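Local coordinates for protein CsuC (Acinetobacter baumannii, PDB 6FJY) that probably acts as the periplasmic chaperone of the archaic chaperone-usher Csu pilus, holding subunits such as the tip adhesin CsuE by donor-strand complementation before assembly, at residues A[11-14]-A[15-18]; A[50-53]-A[54-57]. All blocks are in the same frame, centred on the assembly; numbering follows the deposited sequence.

Contact 1: A[11-14]-A[15-18]; sequences KIEA and NEKA
Glu16 lies alongside Glu13 across a tight turn, and two hydrogen bonds join the pair. The first is the backbone bond of a type I beta turn running from Glu13 to Glu16: Glu16 N lies 3.1 Å from Glu13 O. In the second, the Glu16 carboxylate receives the amide of the residue that opens the turn, with Glu13 N 3.3 Å from Glu16 OE1. That bond is nearly straight (169° at the hydrogen), yet the donor stands above the carboxylate plane. An extended chain beyond CG (chi2 175°) carries Glu16 OE1 back across the turn to this amide. The two glutamate side chains lie side by side and point the same way, their carboxylate planes 75° apart. The Glu13 chain is bent beyond CB, and its OE1 is hydrogen-bonded to Ser129 N, outside the turn.

The turn links strand 11-12, which runs parallel to strand 109-123, to strand 18-25 in the immunoglobulin-like N-terminal domain of a PapD-type chaperone. Its close-packed side is formed by buried Ile12: CG2 presses on the departing chain, 3.4 Å from Glu16 O and 3.9 Å from Ala18 N. Lys76 adds a weak hydrogen bond from its NZ to Glu16 O, and the side chain of Ile12 also touches this lysine.

The opposite character appears at the apex, where Ala14 is partly exposed and Asn15 lies open to solvent. Asn15 makes only a loose approach to the first glutamate, its OD1 3.9 Å from Glu13 CB, and its side chain also touches Glu134 of helix 133-140. Lys17 is exposed, though its backbone is hydrogen-bonded to that of Lys76.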
loop_
_atom_site.group_PDB
_atom_site.type_symbol
_atom_site.label_atom_id
_atom_site.label_comp_id
_atom_site.label_asym_id
_atom_site.label_seq_id
_atom_site.Cartn_x
_atom_site.Cartn_y
_atom_site.Cartn_z
ATOM N N LYS A 11 -5.177 0.385 -6.013
ATOM C CA LYS A 11 -5.769 0.212 -7.332
ATOM C C LYS A 11 -7.032 -0.625 -7.207
ATOM O O LYS A 11 -7.205 -1.382 -6.247
ATOM C CB LYS A 11 -4.808 -0.423 -8.353
ATOM C CG LYS A 11 -3.683 -1.292 -7.797
ATOM C CD LYS A 11 -4.144 -2.593 -7.187
ATOM C CE LYS A 11 -2.958 -3.294 -6.501
ATOM N NZ LYS A 11 -3.302 -4.591 -5.826
ATOM N N ILE A 12 -7.919 -0.445 -8.183
ATOM C CA ILE A 12 -9.194 -1.148 -8.285
ATOM C C ILE A 12 -9.174 -1.915 -9.603
ATOM O O ILE A 12 -9.174 -1.305 -10.680
ATOM C CB ILE A 12 -10.378 -0.175 -8.238
ATOM C CG1 ILE A 12 -10.164 0.858 -7.128
ATOM C CG2 ILE A 12 -11.687 -0.938 -8.031
ATOM C CD1 ILE A 12 -11.306 1.847 -6.965
ATOM N N GLU A 13 -9.139 -3.244 -9.528
ATOM C CA GLU A 13 -9.053 -4.047 -10.738
ATOM C C GLU A 13 -10.389 -4.035 -11.486
ATOM O O GLU A 13 -11.420 -3.558 -10.984
ATOM C CB GLU A 13 -8.618 -5.475 -10.406
ATOM C CG GLU A 13 -7.293 -5.566 -9.636
ATOM C CD GLU A 13 -6.078 -5.241 -10.464
ATOM O OE1 GLU A 13 -6.210 -5.077 -11.693
ATOM O OE2 GLU A 13 -4.979 -5.158 -9.877
ATOM N N ALA A 14 -10.358 -4.570 -12.716
ATOM C CA ALA A 14 -11.540 -4.523 -13.575
ATOM C C ALA A 14 -12.706 -5.298 -12.978
ATOM O O ALA A 14 -13.862 -4.882 -13.108
ATOM C CB ALA A 14 -11.208 -5.053 -14.970
ATOM N N ASN A 15 -12.432 -6.416 -12.308
ATOM C CA ASN A 15 -13.494 -7.233 -11.729
ATOM C C ASN A 15 -13.795 -6.877 -10.273
ATOM O O ASN A 15 -14.545 -7.601 -9.610
ATOM C CB ASN A 15 -13.150 -8.720 -11.840
ATOM C CG ASN A 15 -11.860 -9.086 -11.131
ATOM O OD1 ASN A 15 -11.328 -8.319 -10.326
ATOM N ND2 ASN A 15 -11.354 -10.274 -11.426
ATOM N N GLU A 16 -13.212 -5.798 -9.761
ATOM C CA GLU A 16 -13.462 -5.314 -8.407
ATOM C C GLU A 16 -14.301 -4.045 -8.459
ATOM O O GLU A 16 -14.011 -3.137 -9.240
ATOM C CB GLU A 16 -12.149 -5.038 -7.671
ATOM C CG GLU A 16 -11.314 -6.270 -7.338
ATOM C CD GLU A 16 -9.973 -5.908 -6.727
ATOM O OE1 GLU A 16 -9.661 -4.702 -6.645
ATOM O OE2 GLU A 16 -9.237 -6.825 -6.314
ATOM N N LYS A 17 -15.339 -3.988 -7.629
ATOM C CA LYS A 17 -16.143 -2.779 -7.531
ATOM C C LYS A 17 -15.550 -1.757 -6.561
ATOM O O LYS A 17 -15.950 -0.589 -6.584
ATOM C CB LYS A 17 -17.580 -3.148 -7.151
ATOM C CG LYS A 17 -18.042 -2.690 -5.796
ATOM C CD LYS A 17 -19.472 -2.188 -5.880
ATOM C CE LYS A 17 -19.599 -1.106 -6.946
ATOM N NZ LYS A 17 -20.978 -0.554 -7.003
ATOM N N ALA A 18 -14.620 -2.163 -5.704
ATOM C CA ALA A 18 -14.027 -1.237 -4.752
ATOM C C ALA A 18 -12.744 -1.833 -4.192
ATOM O O ALA A 18 -12.473 -3.029 -4.334
ATOM C CB ALA A 18 -15.011 -0.889 -3.628
#

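Contact 2: A[50-53]-A[54-57]; sequences SEQS and EIIP
Glu54 and Gln52 meet where the chain leaves a loop and enters strand 55-64, in the immunoglobulin-like N-terminal domain of this PapD-family chaperone. Their side chains cross at about a right angle, with amide and carboxylate planes 84° apart. The methylenes touch, Glu54 CG lying 3.9 Å from Gln52 CG, and Gln52 CG also sits against the Glu54 backbone amide, 3.3 Å from Glu54 N. The carboxylate of Glu54 is directed elsewhere: OE2 forms a salt bridge with Lys39 and OE1 a hydrogen bond with Tyr88 OH, so both oxygens are held by neighbouring strands. This pairing would probably keep the group ionised.

Buried Ile55 follows as the first residue of the strand, and its side chain packs on Leu74, Lys76 and Tyr88. In the model, CG anti to the backbone N (chi1 157°) and a bend at chi2 turn the Gln52 amide toward the backbone of Ile55. There Gln52 NE2 makes a weak hydrogen bond to Ile55 O, 3.3 Å long; as the oxygen of the same amide sits too close to the backbone of Ile55, the placing of the whole amide, and with it this bond, is doubtful.

Ile56, on the exposed side, has its backbone hydrogen-bonded to Thr75 of strand 69-76, and its side chain leans back over the peptide carbonyl of Ser53. That same carbonyl oxygen accepts a hydrogen bond from Ser77 OG. Two carbons of the isoleucine branch rest against that oxygen: Ser53 O is 3.5 Å from Ile56 CG1 and 3.7 Å from Ile56 CD1.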
loop_
_atom_site.group_PDB
_atom_site.type_symbol
_atom_site.label_atom_id
_atom_site.label_comp_id
_atom_site.label_asym_id
_atom_site.label_seq_id
_atom_site.Cartn_x
_atom_site.Cartn_y
_atom_site.Cartn_z
ATOM N N SER A 50 -9.028 17.279 -10.775
ATOM C CA SER A 50 -10.394 17.772 -10.845
ATOM C C SER A 50 -11.327 16.931 -9.988
ATOM O O SER A 50 -11.107 15.731 -9.785
ATOM C CB SER A 50 -10.914 17.779 -12.291
ATOM O OG SER A 50 -10.802 16.494 -12.875
ATOM N N GLU A 51 -12.399 17.578 -9.527
ATOM C CA GLU A 51 -13.445 16.898 -8.777
ATOM C C GLU A 51 -14.099 15.841 -9.652
ATOM O O GLU A 51 -14.111 15.938 -10.878
ATOM C CB GLU A 51 -14.488 17.897 -8.274
ATOM C CG GLU A 51 -13.971 18.802 -7.166
ATOM C CD GLU A 51 -15.066 19.620 -6.520
ATOM O OE1 GLU A 51 -16.100 19.882 -7.176
ATOM O OE2 GLU A 51 -14.888 20.011 -5.349
ATOM N N GLN A 52 -14.630 14.812 -9.007
ATOM C CA GLN A 52 -15.068 13.626 -9.718
ATOM C C GLN A 52 -16.008 12.814 -8.829
ATOM O O GLN A 52 -15.881 12.824 -7.600
ATOM C CB GLN A 52 -13.834 12.822 -10.146
ATOM C CG GLN A 52 -14.048 11.359 -10.394
ATOM C CD GLN A 52 -13.843 10.519 -9.161
ATOM O OE1 GLN A 52 -13.952 9.308 -9.223
ATOM N NE2 GLN A 52 -13.533 11.153 -8.036
ATOM N N SER A 53 -16.963 12.128 -9.468
ATOM C CA SER A 53 -17.910 11.244 -8.790
ATOM C C SER A 53 -17.770 9.784 -9.207
ATOM O O SER A 53 -18.639 8.971 -8.874
ATOM C CB SER A 53 -19.350 11.713 -9.040
ATOM O OG SER A 53 -19.493 13.075 -8.683
ATOM N N GLU A 54 -16.734 9.445 -9.971
ATOM C CA GLU A 54 -16.579 8.078 -10.466
ATOM C C GLU A 54 -16.098 7.150 -9.364
ATOM O O GLU A 54 -16.498 5.979 -9.303
ATOM C CB GLU A 54 -15.598 8.047 -11.637
ATOM C CG GLU A 54 -15.953 8.991 -12.773
ATOM C CD GLU A 54 -14.795 9.185 -13.743
ATOM O OE1 GLU A 54 -13.702 8.632 -13.481
ATOM O OE2 GLU A 54 -14.979 9.883 -14.767
ATOM N N ILE A 55 -15.198 7.655 -8.519
ATOM C CA ILE A 55 -14.686 6.955 -7.349
ATOM C C ILE A 55 -15.119 7.734 -6.120
ATOM O O ILE A 55 -14.694 8.878 -5.908
ATOM C CB ILE A 55 -13.159 6.809 -7.393
ATOM C CG1 ILE A 55 -12.748 6.007 -8.616
ATOM C CG2 ILE A 55 -12.665 6.123 -6.137
ATOM C CD1 ILE A 55 -13.430 4.684 -8.672
ATOM N N ILE A 56 -15.955 7.115 -5.304
ATOM C CA ILE A 56 -16.536 7.786 -4.153
ATOM C C ILE A 56 -15.867 7.238 -2.896
ATOM O O ILE A 56 -15.935 6.028 -2.639
ATOM C CB ILE A 56 -18.061 7.619 -4.130
ATOM C CG1 ILE A 56 -18.632 8.212 -5.426
ATOM C CG2 ILE A 56 -18.661 8.367 -2.944
ATOM C CD1 ILE A 56 -20.136 8.175 -5.540
ATOM N N PRO A 57 -15.170 8.066 -2.119
ATOM C CA PRO A 57 -14.576 7.578 -0.863
ATOM C C PRO A 57 -15.615 7.534 0.235
ATOM O O PRO A 57 -16.458 8.427 0.361
ATOM C CB PRO A 57 -13.502 8.623 -0.546
ATOM C CG PRO A 57 -14.080 9.904 -1.130
ATOM C CD PRO A 57 -14.863 9.489 -2.375
#

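In the fold
From the N terminus, contact 1 comes first, closing the short turn between strands 11-12 and 18-25. The chain then runs through strands 18-25, 31-41 and 48-50 before contact 2 closes the loop leading into strand 55-64. The two lie in series, neither enclosing nor crossing the other. Their centres are about 15 Å apart, and they touch through packing of Ile12 CD1 on Ile55 CD1, 3.9 Å apart. Strand 69-76 is a shared neighbour, flanking the end of contact 1 and pairing with the strand that contact 2 opens. Contact 1 also borders strand 109-123 and helix 133-140, whereas contact 2 reaches strands 31-41 and 85-95.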